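Local coordinates for DNA alpha-glucosyltransferase (Enterobacteria phage T4, PDB 1XV5), which is a phage glycosyltransferase of the GT-B clan, with two Rossmann-like domains, and holds uridine-5'-diphosphate in this structure, at residues Gly345-Asp350 against Glu355-Arg360; Lys362-Ser365 against Ala369-Asp372; Phe7-Leu12 against Asn95-Leu100; Lys41-Thr46 against Val84-Val89; Met179-Val184 against Thr309-Gly314. One frame throughout, in Å; residues are numbered along the deposited sequence.

Overall arrangement
The two parallel sheets of this GT-B fold each contribute contacts. Contacts 1 and 2 share helix 354-365 beside the sheet that ends in strand 347-349; they touch through Ile-347 and Leu-364, are partly buried, and combine apolar packing with, in contact 1, a threonine hydroxyl serving the backbone. Contacts 3 and 4 lie in the other sheet's domain with centres about 9 Å apart: contact 3 is a buried, wholly apolar union of sheet and helix, whereas contact 4 joins two loops nearer the surface by one lysine. Contact 5, about 11 Å from the chain's centre, is buried and alone includes the bound uridine-5'-diphosphate, on the far side of Glu-312 from its methionine.

Contact 1 (Gly345-Asp350 against Glu355-Arg360); sequences GIIWFD and ESTFER
Strand 347-349, an outermost strand of its parallel sheet, leads into helix 354-365, and this beta-alpha unit is drawn together where Ile-347, Phe-349 and Asp-350 meet Thr-357 and Arg-360. The strand and helix segments run nearly antiparallel, at 154°, with their axes 8.4 Å apart at closest approach. Thr-357 faces the strand with both branches. Its chi1 of -62° places CG2 anti to the backbone N and sets OG1 beside that N, so methyl and hydroxyl reach different neighbours. The methyl carbon CG2 touches Ile-347 CG2 at 4.0 Å and approaches Phe-349 CD2 at 4.1 Å, the latter side chain crossing it at about a right angle. Farther along the helix, the aliphatic part of Arg-360 runs aslant Ile-347, with Arg-360 CG 4.0 Å from Ile-347 CD1; its guanidinium group turns away to a salt bridge with Glu-363. Phe-349 itself points away from the helix and stacks edge-to-face with Phe-218. The hydroxyl does the polar work: Asp-350 N donates to Thr-357 OG1 over 3.1 Å in a nearly straight bond (166°). A water lies 2.7 Å from Thr-357 OG1 and donates to Trp-348 O at 2.9 Å. One threonine thus serves two backbone groups where the strand ends, the N-H of Asp-350 directly and the carbonyl of Trp-348 through water, while its methyl stays in the apolar layer.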
# COMPACT_ATOMS: atom_id res chain seq x y z
N GLY A 345 -11.60 -17.54 4.53
CA GLY A 345 -12.36 -16.76 5.49
C GLY A 345 -12.66 -15.38 4.94
O GLY A 345 -13.47 -14.64 5.49
N ILE A 346 -12.00 -15.03 3.84
CA ILE A 346 -12.22 -13.73 3.20
C ILE A 346 -13.55 -13.74 2.47
O ILE A 346 -13.91 -14.72 1.81
CB ILE A 346 -11.10 -13.42 2.18
CG1 ILE A 346 -9.76 -13.25 2.90
CG2 ILE A 346 -11.47 -12.18 1.36
CD1 ILE A 346 -8.55 -13.30 1.98
N ILE A 347 -14.30 -12.64 2.58
CA ILE A 347 -15.57 -12.53 1.88
C ILE A 347 -15.27 -11.80 0.59
O ILE A 347 -14.80 -10.66 0.61
CB ILE A 347 -16.60 -11.73 2.71
CG1 ILE A 347 -16.96 -12.52 3.97
CG2 ILE A 347 -17.84 -11.43 1.86
CD1 ILE A 347 -17.95 -11.84 4.89
N TRP A 348 -15.50 -12.46 -0.54
CA TRP A 348 -15.21 -11.84 -1.83
C TRP A 348 -16.41 -11.07 -2.38
O TRP A 348 -17.34 -11.64 -2.95
CB TRP A 348 -14.73 -12.89 -2.83
CG TRP A 348 -13.47 -13.59 -2.38
CD1 TRP A 348 -13.37 -14.84 -1.84
CD2 TRP A 348 -12.14 -13.04 -2.38
NE1 TRP A 348 -12.06 -15.11 -1.51
CE2 TRP A 348 -11.29 -14.02 -1.83
CE3 TRP A 348 -11.60 -11.82 -2.80
CZ2 TRP A 348 -9.91 -13.82 -1.68
CZ3 TRP A 348 -10.22 -11.62 -2.65
CH2 TRP A 348 -9.40 -12.61 -2.09
N PHE A 349 -16.35 -9.75 -2.19
CA PHE A 349 -17.39 -8.83 -2.63
C PHE A 349 -17.66 -9.02 -4.12
O PHE A 349 -16.77 -8.85 -4.94
CB PHE A 349 -16.92 -7.40 -2.35
CG PHE A 349 -17.97 -6.35 -2.58
CD1 PHE A 349 -18.28 -5.91 -3.86
CD2 PHE A 349 -18.64 -5.79 -1.50
CE1 PHE A 349 -19.24 -4.92 -4.07
CE2 PHE A 349 -19.60 -4.80 -1.69
CZ PHE A 349 -19.90 -4.36 -2.98
N ASP A 350 -18.91 -9.35 -4.45
CA ASP A 350 -19.29 -9.59 -5.84
C ASP A 350 -20.29 -8.52 -6.29
O ASP A 350 -21.45 -8.55 -5.89
CB ASP A 350 -19.94 -10.97 -5.97
CG ASP A 350 -20.12 -11.39 -7.41
OD1 ASP A 350 -20.12 -10.51 -8.30
OD2 ASP A 350 -20.28 -12.60 -7.66
N GLU A 355 -26.14 -9.38 -3.13
CA GLU A 355 -27.09 -10.02 -2.23
C GLU A 355 -26.39 -11.19 -1.55
O GLU A 355 -26.49 -11.37 -0.34
CB GLU A 355 -28.32 -10.51 -2.99
CG GLU A 355 -29.37 -11.13 -2.09
CD GLU A 355 -30.62 -11.55 -2.84
OE1 GLU A 355 -31.55 -12.09 -2.20
OE2 GLU A 355 -30.68 -11.34 -4.07
N SER A 356 -25.68 -11.99 -2.35
CA SER A 356 -24.96 -13.14 -1.82
C SER A 356 -23.88 -12.68 -0.85
O SER A 356 -23.64 -13.31 0.18
CB SER A 356 -24.33 -13.94 -2.96
OG SER A 356 -23.59 -15.04 -2.46
N THR A 357 -23.23 -11.57 -1.19
CA THR A 357 -22.18 -11.02 -0.34
C THR A 357 -22.76 -10.62 1.02
O THR A 357 -22.21 -10.96 2.06
CB THR A 357 -21.54 -9.78 -0.99
OG1 THR A 357 -20.92 -10.15 -2.22
CG2 THR A 357 -20.50 -9.17 -0.06
N PHE A 358 -23.87 -9.90 1.01
CA PHE A 358 -24.47 -9.48 2.27
C PHE A 358 -25.01 -10.67 3.06
O PHE A 358 -25.00 -10.65 4.29
CB PHE A 358 -25.58 -8.46 2.03
CG PHE A 358 -26.13 -7.88 3.30
CD1 PHE A 358 -25.27 -7.33 4.25
CD2 PHE A 358 -27.50 -7.90 3.55
CE1 PHE A 358 -25.77 -6.81 5.44
CE2 PHE A 358 -28.01 -7.38 4.74
CZ PHE A 358 -27.14 -6.84 5.69
N GLU A 359 -25.48 -11.70 2.37
CA GLU A 359 -26.00 -12.88 3.05
C GLU A 359 -24.90 -13.54 3.87
O GLU A 359 -25.14 -14.01 4.98
CB GLU A 359 -26.59 -13.87 2.04
CG GLU A 359 -27.88 -13.37 1.41
CD GLU A 359 -28.99 -13.17 2.43
OE1 GLU A 359 -29.98 -12.47 2.11
OE2 GLU A 359 -28.88 -13.71 3.55
N ARG A 360 -23.69 -13.57 3.33
CA ARG A 360 -22.56 -14.17 4.03
C ARG A 360 -22.22 -13.31 5.25
O ARG A 360 -21.91 -13.82 6.32
CB ARG A 360 -21.36 -14.29 3.09
CG ARG A 360 -20.13 -14.96 3.70
CD ARG A 360 -20.44 -16.35 4.27
NE ARG A 360 -19.21 -17.06 4.62
CZ ARG A 360 -19.16 -18.21 5.28
NH1 ARG A 360 -20.28 -18.81 5.67
NH2 ARG A 360 -17.99 -18.78 5.55
O HOH W 1 -19.91 -12.67 -2.26

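Contact 2 (Lys362-Ser365 against Ala369-Asp372); sequences KELS and ALYD
Two extended first torsions bring Leu-370 and Glu-363 together: Leu-370 (chi1 175°) and Glu-363 (chi1 173°) both swing CG to the far side of CB from the backbone N, and the side chains then cross at about a right angle. Leu-370 CD2 comes to rest against Glu-363 CG at 3.5 Å, a close aliphatic contact, with Glu-363 CD next at 4.0 Å. The same methyl also reaches Leu-364, where CD1 stands 4.2 Å from Leu-370 CD2, so one leucine branch is shared by two successive residues of the other helix. Beyond this aliphatic stem the carboxylate of Glu-363 is engaged by Arg-360. The contact lies at the corner between two consecutive helices: helix 354-365 ends and, after a very short link, helix 368-386 sets off, with the CA atoms of Leu-364 and Tyr-371 only 4.9 Å apart. Asp-367 in that link accepts weak bonds from the backbone N atoms of Ala-369 and Leu-370. On the inner side Tyr-371 takes over. The carbonyl O of Leu-364 lies at the edge of the tyrosine ring, near its plane, 3.7 Å from Tyr-371 CB, while Leu-364 CB approaches Tyr-371 CD1 at 4.2 Å. Leu-364 and Tyr-371 both continue onto Ile-319 of strand 319-323, and the phenol OH of Tyr-371 is hydrogen-bonded to Gly-289 O.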
# COMPACT_ATOMS: atom_id res chain seq x y z
N LYS A 362 -24.27 -11.43 6.94
CA LYS A 362 -25.29 -11.65 7.96
C LYS A 362 -25.05 -12.98 8.67
O LYS A 362 -25.30 -13.11 9.87
CB LYS A 362 -26.69 -11.61 7.34
CG LYS A 362 -27.12 -10.22 6.89
CD LYS A 362 -28.59 -10.18 6.50
CE LYS A 362 -28.89 -11.04 5.28
NZ LYS A 362 -30.35 -11.06 4.98
N GLU A 363 -24.56 -13.97 7.93
CA GLU A 363 -24.29 -15.28 8.51
C GLU A 363 -23.20 -15.18 9.58
O GLU A 363 -23.37 -15.69 10.69
CB GLU A 363 -23.88 -16.27 7.41
CG GLU A 363 -23.41 -17.62 7.93
CD GLU A 363 -23.22 -18.63 6.82
OE1 GLU A 363 -22.75 -18.23 5.73
OE2 GLU A 363 -23.53 -19.82 7.04
N LEU A 364 -22.09 -14.53 9.26
CA LEU A 364 -21.02 -14.40 10.24
C LEU A 364 -21.42 -13.49 11.40
O LEU A 364 -21.01 -13.71 12.53
CB LEU A 364 -19.74 -13.86 9.57
CG LEU A 364 -18.84 -14.90 8.89
CD1 LEU A 364 -19.58 -15.57 7.76
CD2 LEU A 364 -17.57 -14.22 8.38
N SER A 365 -22.25 -12.49 11.11
CA SER A 365 -22.70 -11.56 12.13
C SER A 365 -23.55 -12.22 13.21
O SER A 365 -23.56 -11.78 14.36
CB SER A 365 -23.54 -10.44 11.49
OG SER A 365 -22.77 -9.64 10.60
N ALA A 369 -18.99 -17.85 16.96
CA ALA A 369 -18.05 -18.96 16.80
C ALA A 369 -17.59 -19.06 15.35
O ALA A 369 -16.40 -19.25 15.07
CB ALA A 369 -18.68 -20.27 17.25
N LEU A 370 -18.54 -18.95 14.42
CA LEU A 370 -18.24 -19.01 13.00
C LEU A 370 -17.36 -17.81 12.65
O LEU A 370 -16.34 -17.95 11.96
CB LEU A 370 -19.54 -18.94 12.19
CG LEU A 370 -19.44 -18.86 10.66
CD1 LEU A 370 -18.68 -20.06 10.13
CD2 LEU A 370 -20.84 -18.79 10.06
N TYR A 371 -17.76 -16.64 13.14
CA TYR A 371 -17.02 -15.40 12.91
C TYR A 371 -15.56 -15.62 13.28
O TYR A 371 -14.65 -15.31 12.50
CB TYR A 371 -17.60 -14.28 13.77
CG TYR A 371 -16.97 -12.92 13.54
CD1 TYR A 371 -17.54 -12.00 12.66
CD2 TYR A 371 -15.78 -12.56 14.18
CE1 TYR A 371 -16.95 -10.75 12.42
CE2 TYR A 371 -15.18 -11.32 13.95
CZ TYR A 371 -15.77 -10.42 13.07
OH TYR A 371 -15.17 -9.20 12.84
N ASP A 372 -15.33 -16.16 14.47
CA ASP A 372 -13.98 -16.41 14.96
C ASP A 372 -13.22 -17.38 14.06
O ASP A 372 -12.06 -17.14 13.72
CB ASP A 372 -14.03 -16.95 16.39
CG ASP A 372 -13.35 -16.02 17.39
OD1 ASP A 372 -13.58 -16.18 18.60
OD2 ASP A 372 -12.58 -15.13 16.96

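Contact 3 (Phe7-Leu12 against Asn95-Leu100); sequences FMARGL and NNYKKL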
# COMPACT_ATOMS: atom_id res chain seq x y z
N PHE A 7 15.85 5.15 1.09
CA PHE A 7 15.67 6.51 0.60
C PHE A 7 14.35 6.77 -0.14
O PHE A 7 14.05 6.12 -1.14
CB PHE A 7 16.86 6.82 -0.32
CG PHE A 7 16.95 8.26 -0.77
CD1 PHE A 7 17.67 8.57 -1.93
CD2 PHE A 7 16.39 9.29 -0.03
CE1 PHE A 7 17.82 9.89 -2.34
CE2 PHE A 7 16.55 10.62 -0.44
CZ PHE A 7 17.27 10.92 -1.59
N MET A 8 13.57 7.72 0.37
CA MET A 8 12.32 8.12 -0.27
C MET A 8 12.54 9.53 -0.83
O MET A 8 12.25 10.53 -0.16
CB MET A 8 11.16 8.14 0.73
CG MET A 8 10.55 6.77 1.01
SD MET A 8 9.18 6.84 2.19
CE MET A 8 10.09 6.90 3.71
N ALA A 9 13.06 9.60 -2.05
CA ALA A 9 13.36 10.88 -2.69
C ALA A 9 12.14 11.71 -3.07
O ALA A 9 12.27 12.88 -3.44
CB ALA A 9 14.24 10.65 -3.92
N ARG A 10 10.95 11.12 -2.99
CA ARG A 10 9.74 11.86 -3.32
C ARG A 10 9.28 12.62 -2.07
O ARG A 10 8.60 13.64 -2.17
CB ARG A 10 8.63 10.90 -3.76
CG ARG A 10 7.29 11.57 -4.08
CD ARG A 10 6.23 10.53 -4.42
NE ARG A 10 4.90 11.12 -4.58
CZ ARG A 10 4.50 11.84 -5.62
NH1 ARG A 10 5.33 12.08 -6.62
NH2 ARG A 10 3.27 12.33 -5.66
N GLY A 11 9.68 12.10 -0.92
CA GLY A 11 9.30 12.69 0.35
C GLY A 11 8.53 11.63 1.12
O GLY A 11 8.33 10.53 0.61
N LEU A 12 8.12 11.93 2.35
CA LEU A 12 7.38 10.97 3.15
C LEU A 12 5.90 11.29 2.98
O LEU A 12 5.36 12.19 3.63
CB LEU A 12 7.80 11.07 4.61
CG LEU A 12 7.42 9.87 5.48
CD1 LEU A 12 8.44 9.71 6.59
CD2 LEU A 12 6.02 10.05 6.04
N ASN A 95 17.69 18.40 -9.85
CA ASN A 95 19.08 18.47 -10.31
C ASN A 95 20.01 17.83 -9.28
O ASN A 95 20.89 17.04 -9.64
CB ASN A 95 19.48 19.92 -10.55
CG ASN A 95 18.79 20.53 -11.76
OD1 ASN A 95 18.87 21.74 -12.00
ND2 ASN A 95 18.12 19.69 -12.55
N ASN A 96 19.82 18.16 -8.01
CA ASN A 96 20.66 17.59 -6.97
C ASN A 96 20.38 16.10 -6.79
O ASN A 96 21.25 15.35 -6.36
CB ASN A 96 20.47 18.33 -5.64
CG ASN A 96 21.11 19.70 -5.64
OD1 ASN A 96 22.03 19.96 -6.42
ND2 ASN A 96 20.65 20.58 -4.76
N TYR A 97 19.16 15.67 -7.12
CA TYR A 97 18.83 14.26 -7.00
C TYR A 97 19.60 13.50 -8.07
O TYR A 97 20.17 12.44 -7.82
CB TYR A 97 17.33 14.02 -7.16
CG TYR A 97 16.99 12.55 -7.24
CD1 TYR A 97 16.62 11.96 -8.45
CD2 TYR A 97 17.09 11.73 -6.12
CE1 TYR A 97 16.38 10.59 -8.54
CE2 TYR A 97 16.85 10.35 -6.20
CZ TYR A 97 16.50 9.80 -7.42
OH TYR A 97 16.28 8.44 -7.52
N LYS A 98 19.63 14.06 -9.28
CA LYS A 98 20.34 13.43 -10.38
C LYS A 98 21.84 13.40 -10.08
O LYS A 98 22.53 12.45 -10.43
CB LYS A 98 20.09 14.17 -11.69
CG LYS A 98 18.66 14.07 -12.19
CD LYS A 98 18.51 14.68 -13.57
CE LYS A 98 17.08 14.53 -14.09
NZ LYS A 98 16.93 15.06 -15.48
N LYS A 99 22.33 14.46 -9.43
CA LYS A 99 23.75 14.52 -9.08
C LYS A 99 24.06 13.44 -8.06
O LYS A 99 25.12 12.82 -8.09
CB LYS A 99 24.11 15.89 -8.49
CG LYS A 99 25.62 16.09 -8.35
CD LYS A 99 25.99 17.26 -7.46
CE LYS A 99 25.48 18.58 -7.97
NZ LYS A 99 25.88 19.67 -7.03
N LEU A 100 23.12 13.22 -7.14
CA LEU A 100 23.28 12.19 -6.12
C LEU A 100 23.50 10.83 -6.77
O LEU A 100 24.41 10.10 -6.40
CB LEU A 100 22.04 12.12 -5.22
CG LEU A 100 22.01 12.94 -3.94
CD1 LEU A 100 20.67 12.72 -3.24
CD2 LEU A 100 23.16 12.53 -3.03
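Phe-7, near the C-terminal end of strand 3-8, and Ala-9, just beyond it, meet Tyr-97 and Leu-100 of helix 91-103, which packs beside the parallel sheet of a Rossmann-like domain. The aromatic part of the contact is between Phe-7 and Tyr-97. Both project toward the other segment with CG anti to the backbone N (chi1 -172° and 172°), and they slide past each other in opposite directions. Phe-7 CE1 lies at the edge of the tyrosine ring, close to its plane, 4.0 Å from Tyr-97 CE2. The aliphatic contacts flank this pair. Ala-9 CB presses on Tyr-97 CE2 at 3.5 Å, the shortest approach here, and also rests over one face of Phe-7, offset toward the rim, so a single methyl touches both rings. Leu-100 CD1 sits obliquely to Phe-7, 4.1 Å from its CE1; the leucine continues into helix 66-73, against Ala-69 and Leu-70. The polar bonds lie outside the interface itself. The tyrosine hydroxyl reaches past the contact to Thr-131 OG1, which fixes the far end of the ring. After the strand the chain reverses in a type I beta turn from Met-8 to Gly-11, a residue whose own backbone angles call for glycine. Ala-9 is the second residue of this turn, which is closed by Gly-11 N donating to Met-8 O over 3.1 Å.

Contact 4 (Lys41-Thr46 against Val84-Val89); sequences KDKSFT and VPATSV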
# COMPACT_ATOMS: atom_id res chain seq x y z
N LYS A 41 12.75 16.27 2.09
CA LYS A 41 11.80 17.16 2.75
C LYS A 41 11.33 18.28 1.82
O LYS A 41 10.44 19.06 2.18
CB LYS A 41 12.47 17.77 3.99
CG LYS A 41 11.56 18.62 4.86
CD LYS A 41 12.31 19.17 6.06
CE LYS A 41 11.40 19.99 6.96
NZ LYS A 41 12.13 20.53 8.13
N ASP A 42 11.91 18.34 0.63
CA ASP A 42 11.58 19.36 -0.37
C ASP A 42 10.08 19.53 -0.59
O ASP A 42 9.59 20.65 -0.75
CB ASP A 42 12.26 19.02 -1.69
CG ASP A 42 13.76 18.88 -1.55
OD1 ASP A 42 14.50 19.72 -2.11
OD2 ASP A 42 14.20 17.94 -0.86
N LYS A 43 9.35 18.42 -0.60
CA LYS A 43 7.91 18.48 -0.79
C LYS A 43 7.22 17.90 0.44
O LYS A 43 7.61 16.83 0.93
CB LYS A 43 7.51 17.69 -2.04
CG LYS A 43 6.03 17.77 -2.37
CD LYS A 43 5.73 17.06 -3.68
CE LYS A 43 4.25 17.15 -4.02
NZ LYS A 43 3.95 16.48 -5.31
N SER A 44 6.21 18.60 0.94
CA SER A 44 5.48 18.15 2.12
C SER A 44 4.17 17.48 1.74
O SER A 44 3.61 17.73 0.68
CB SER A 44 5.19 19.34 3.04
OG SER A 44 4.44 20.33 2.37
N PHE A 45 3.68 16.61 2.63
CA PHE A 45 2.44 15.90 2.38
C PHE A 45 1.50 15.95 3.57
O PHE A 45 1.92 16.19 4.70
CB PHE A 45 2.73 14.44 2.01
CG PHE A 45 3.66 14.28 0.84
CD1 PHE A 45 5.03 14.41 1.00
CD2 PHE A 45 3.15 14.02 -0.43
CE1 PHE A 45 5.89 14.28 -0.09
CE2 PHE A 45 4.00 13.88 -1.52
CZ PHE A 45 5.37 14.01 -1.35
N THR A 46 0.23 15.70 3.31
CA THR A 46 -0.81 15.74 4.32
C THR A 46 -0.76 14.62 5.37
O THR A 46 -1.04 14.86 6.54
CB THR A 46 -2.21 15.70 3.66
OG1 THR A 46 -2.38 16.87 2.85
CG2 THR A 46 -3.31 15.65 4.71
N VAL A 84 11.05 8.64 -6.14
CA VAL A 84 11.86 9.70 -6.73
C VAL A 84 11.09 11.02 -6.69
O VAL A 84 9.89 11.03 -6.46
CB VAL A 84 12.24 9.36 -8.20
CG1 VAL A 84 12.95 8.01 -8.25
CG2 VAL A 84 10.99 9.35 -9.08
N PRO A 85 11.78 12.15 -6.90
CA PRO A 85 11.13 13.47 -6.87
C PRO A 85 9.89 13.58 -7.77
O PRO A 85 9.85 13.01 -8.86
CB PRO A 85 12.24 14.41 -7.31
CG PRO A 85 13.48 13.74 -6.79
CD PRO A 85 13.22 12.30 -7.17
N ALA A 86 8.90 14.34 -7.31
CA ALA A 86 7.67 14.55 -8.06
C ALA A 86 7.88 15.63 -9.12
O ALA A 86 8.80 16.44 -9.01
CB ALA A 86 6.54 14.95 -7.12
N THR A 87 7.02 15.65 -10.13
CA THR A 87 7.13 16.62 -11.21
C THR A 87 6.94 18.08 -10.78
O THR A 87 7.17 18.99 -11.57
CB THR A 87 6.11 16.32 -12.33
OG1 THR A 87 4.80 16.25 -11.77
CG2 THR A 87 6.45 15.00 -13.01
N SER A 88 6.54 18.30 -9.53
CA SER A 88 6.31 19.66 -9.05
C SER A 88 7.46 20.29 -8.27
O SER A 88 7.35 21.44 -7.83
CB SER A 88 5.04 19.69 -8.19
OG SER A 88 5.18 18.85 -7.05
N VAL A 89 8.56 19.57 -8.10
CA VAL A 89 9.69 20.11 -7.36
C VAL A 89 10.47 21.13 -8.18
O VAL A 89 10.42 21.13 -9.41
CB VAL A 89 10.67 19.00 -6.93
CG1 VAL A 89 9.94 17.97 -6.07
CG2 VAL A 89 11.29 18.34 -8.15
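Lys-43 and Ser-88 lie in two loops without regular structure, whose backbones come nearest at the CA atoms of Lys-43 and Val-89, 7.0 Å apart. Segment 84-89 folds into a type I beta turn from Ala-86 to Val-89, closed by Val-89 N donating to Ala-86 O at 3.3 Å; segment 41-46 runs largely extended from Lys-43 onward. Across the gap Lys-43 does nearly all the reaching. Every torsion of its side chain is close to 180° (chi1 -176°), and the straight chain carries NZ to Ser-88 OG, to which it donates over 3.2 Å. Ser-88 turns its hydroxyl between its own backbone N and carbonyl carbon (chi1 61°), presenting it to the ammonium group. The methylenes travel alongside: Lys-43 CE is 3.6 Å from Ser-88 OG, and CD is 4.1 Å from Ala-86 CB. That alanine methyl also lies 3.5 Å from Lys-43 NZ and is touched by Arg-10. Next to the lysine, Asp-42 anchors its loop through Thr-93, Leu-62 and Ala-63. The two loops follow strands 34-40 and 78-83, which flank strand 3-8 in the parallel sheet, and segment 84-89 then leads into helix 91-103.

Contact 5 (Met179-Val184 against Thr309-Gly314); sequences MDIVKV and THLELG. With UDP (uridine-5'-diphosphate), chain C.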
# COMPACT_ATOMS: atom_id res chain seq x y z
N MET A 179 4.34 -6.89 5.25
CA MET A 179 4.01 -6.27 6.52
C MET A 179 4.20 -7.33 7.59
O MET A 179 3.99 -8.51 7.33
CB MET A 179 2.56 -5.79 6.53
CG MET A 179 2.14 -5.15 7.83
SD MET A 179 0.47 -4.48 7.72
CE MET A 179 -0.49 -5.85 8.38
N ASP A 180 4.61 -6.92 8.79
CA ASP A 180 4.76 -7.87 9.88
C ASP A 180 3.33 -8.05 10.38
O ASP A 180 2.85 -7.30 11.24
CB ASP A 180 5.63 -7.31 11.00
CG ASP A 180 5.93 -8.34 12.07
OD1 ASP A 180 5.12 -9.28 12.23
OD2 ASP A 180 6.96 -8.22 12.76
N ILE A 181 2.64 -9.03 9.81
CA ILE A 181 1.26 -9.32 10.16
C ILE A 181 1.11 -9.84 11.59
O ILE A 181 0.11 -9.56 12.27
CB ILE A 181 0.68 -10.33 9.14
CG1 ILE A 181 0.51 -9.61 7.80
CG2 ILE A 181 -0.63 -10.91 9.65
CD1 ILE A 181 0.21 -10.52 6.62
N VAL A 182 2.11 -10.58 12.05
CA VAL A 182 2.10 -11.12 13.40
C VAL A 182 2.12 -9.98 14.42
O VAL A 182 1.36 -9.98 15.39
CB VAL A 182 3.34 -12.02 13.64
CG1 VAL A 182 3.34 -12.54 15.07
CG2 VAL A 182 3.35 -13.16 12.65
N LYS A 183 2.98 -9.00 14.18
CA LYS A 183 3.10 -7.85 15.07
C LYS A 183 1.79 -7.08 15.22
O LYS A 183 1.42 -6.68 16.32
CB LYS A 183 4.20 -6.92 14.59
CG LYS A 183 4.49 -5.77 15.54
CD LYS A 183 5.78 -5.05 15.18
CE LYS A 183 6.96 -6.00 15.21
NZ LYS A 183 7.05 -6.75 16.49
N VAL A 184 1.08 -6.87 14.11
CA VAL A 184 -0.19 -6.16 14.17
C VAL A 184 -1.20 -6.96 14.98
O VAL A 184 -1.91 -6.41 15.82
CB VAL A 184 -0.75 -5.90 12.75
CG1 VAL A 184 -2.18 -5.37 12.84
CG2 VAL A 184 0.13 -4.88 12.04
N THR A 309 -3.65 -2.07 3.01
CA THR A 309 -4.98 -2.04 3.62
C THR A 309 -5.60 -3.44 3.60
O THR A 309 -6.39 -3.77 4.47
CB THR A 309 -5.92 -1.03 2.93
OG1 THR A 309 -5.86 -1.19 1.51
CG2 THR A 309 -5.52 0.40 3.31
N HIS A 310 -5.25 -4.25 2.61
CA HIS A 310 -5.76 -5.63 2.55
C HIS A 310 -5.22 -6.38 3.77
O HIS A 310 -5.97 -6.99 4.54
CB HIS A 310 -5.23 -6.38 1.31
CG HIS A 310 -5.93 -6.05 0.03
ND1 HIS A 310 -5.26 -5.60 -1.08
CD2 HIS A 310 -7.23 -6.20 -0.34
CE1 HIS A 310 -6.11 -5.50 -2.09
NE2 HIS A 310 -7.31 -5.86 -1.67
N LEU A 311 -3.91 -6.33 3.92
CA LEU A 311 -3.24 -7.03 5.01
C LEU A 311 -3.67 -6.56 6.39
O LEU A 311 -3.80 -7.35 7.32
CB LEU A 311 -1.72 -6.88 4.87
CG LEU A 311 -1.14 -7.27 3.50
CD1 LEU A 311 0.38 -7.20 3.58
CD2 LEU A 311 -1.59 -8.69 3.10
N GLU A 312 -3.90 -5.26 6.53
CA GLU A 312 -4.30 -4.70 7.80
C GLU A 312 -5.65 -5.25 8.28
O GLU A 312 -5.85 -5.46 9.47
CB GLU A 312 -4.31 -3.17 7.71
CG GLU A 312 -2.89 -2.60 7.65
CD GLU A 312 -2.81 -1.15 7.19
OE1 GLU A 312 -1.74 -0.54 7.42
OE2 GLU A 312 -3.78 -0.63 6.60
N LEU A 313 -6.56 -5.50 7.35
CA LEU A 313 -7.87 -6.04 7.75
C LEU A 313 -7.73 -7.42 8.40
O LEU A 313 -8.28 -7.67 9.47
CB LEU A 313 -8.81 -6.14 6.54
CG LEU A 313 -9.13 -4.81 5.85
CD1 LEU A 313 -10.28 -5.01 4.88
CD2 LEU A 313 -9.49 -3.76 6.90
N GLY A 314 -6.99 -8.31 7.75
CA GLY A 314 -6.82 -9.63 8.31
C GLY A 314 -5.98 -9.63 9.57
O GLY A 314 -6.25 -10.37 10.51
N1 UDP C . -2.95 4.93 5.49
C2 UDP C . -2.94 5.65 6.67
N3 UDP C . -3.75 6.75 6.68
C4 UDP C . -4.55 7.20 5.65
C5 UDP C . -4.52 6.40 4.47
C6 UDP C . -3.73 5.32 4.43
O2 UDP C . -2.27 5.32 7.64
O4 UDP C . -5.23 8.22 5.81
C1' UDP C . -2.08 3.75 5.41
C2' UDP C . -2.82 2.44 5.14
O2' UDP C . -3.38 1.92 6.32
C3' UDP C . -1.68 1.61 4.56
C4' UDP C . -0.96 2.63 3.68
O4' UDP C . -1.22 3.91 4.31
O3' UDP C . -0.82 1.19 5.63
C5' UDP C . -1.43 2.67 2.24
O5' UDP C . -0.86 1.58 1.52
PA UDP C . -1.70 0.68 0.51
O1A UDP C . -0.74 -0.32 -0.02
O2A UDP C . -2.93 0.21 1.19
O3A UDP C . -2.17 1.68 -0.69
PB UDP C . -1.46 3.00 -1.36
O1B UDP C . -1.82 2.99 -2.80
O2B UDP C . -1.82 4.18 -0.54
O3B UDP C . 0.09 2.73 -1.22
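Glu-312 has Met-179 against its stem and the ribose of uridine-5'-diphosphate at its carboxylate, where each oxygen takes one hydroxyl: O2' donates to Glu-312 OE2 over 2.6 Å and O3' to Glu-312 OE1 over 2.7 Å. A second bond to OE1, from Asn-278 ND2, helps fix the rotation of this group. Another flat group, the peptide of Leu-311, has Met-179 CE over one face, 3.8 Å from Leu-311 O. The carboxylate of Asp-180 is met from above its plane, 61° out of it, by Lys-183 N, which donates to Asp-180 OD1 at 2.9 Å; this is the N-cap of helix 181-188. That helix lies where the chain passes from one Rossmann-like domain to the other, and rests here on helix 308-316, whose N-terminal end faces the diphosphate. There Thr-309 N donates to O2A of the ligand over 3.0 Å (152°), with Tyr-308 N also bonded to the ligand, and the helix end probably favours the negative charge. The bend at chi3 (95°) turns Met-179 CE back toward Leu-311 CB, 3.9 Å away, while Met-179 SD lies 3.9 Å from Glu-312 CG, these two side chains crossing at about a right angle. Ile-181 CD1 adds a looser touch on Leu-311 CD2 at 4.4 Å.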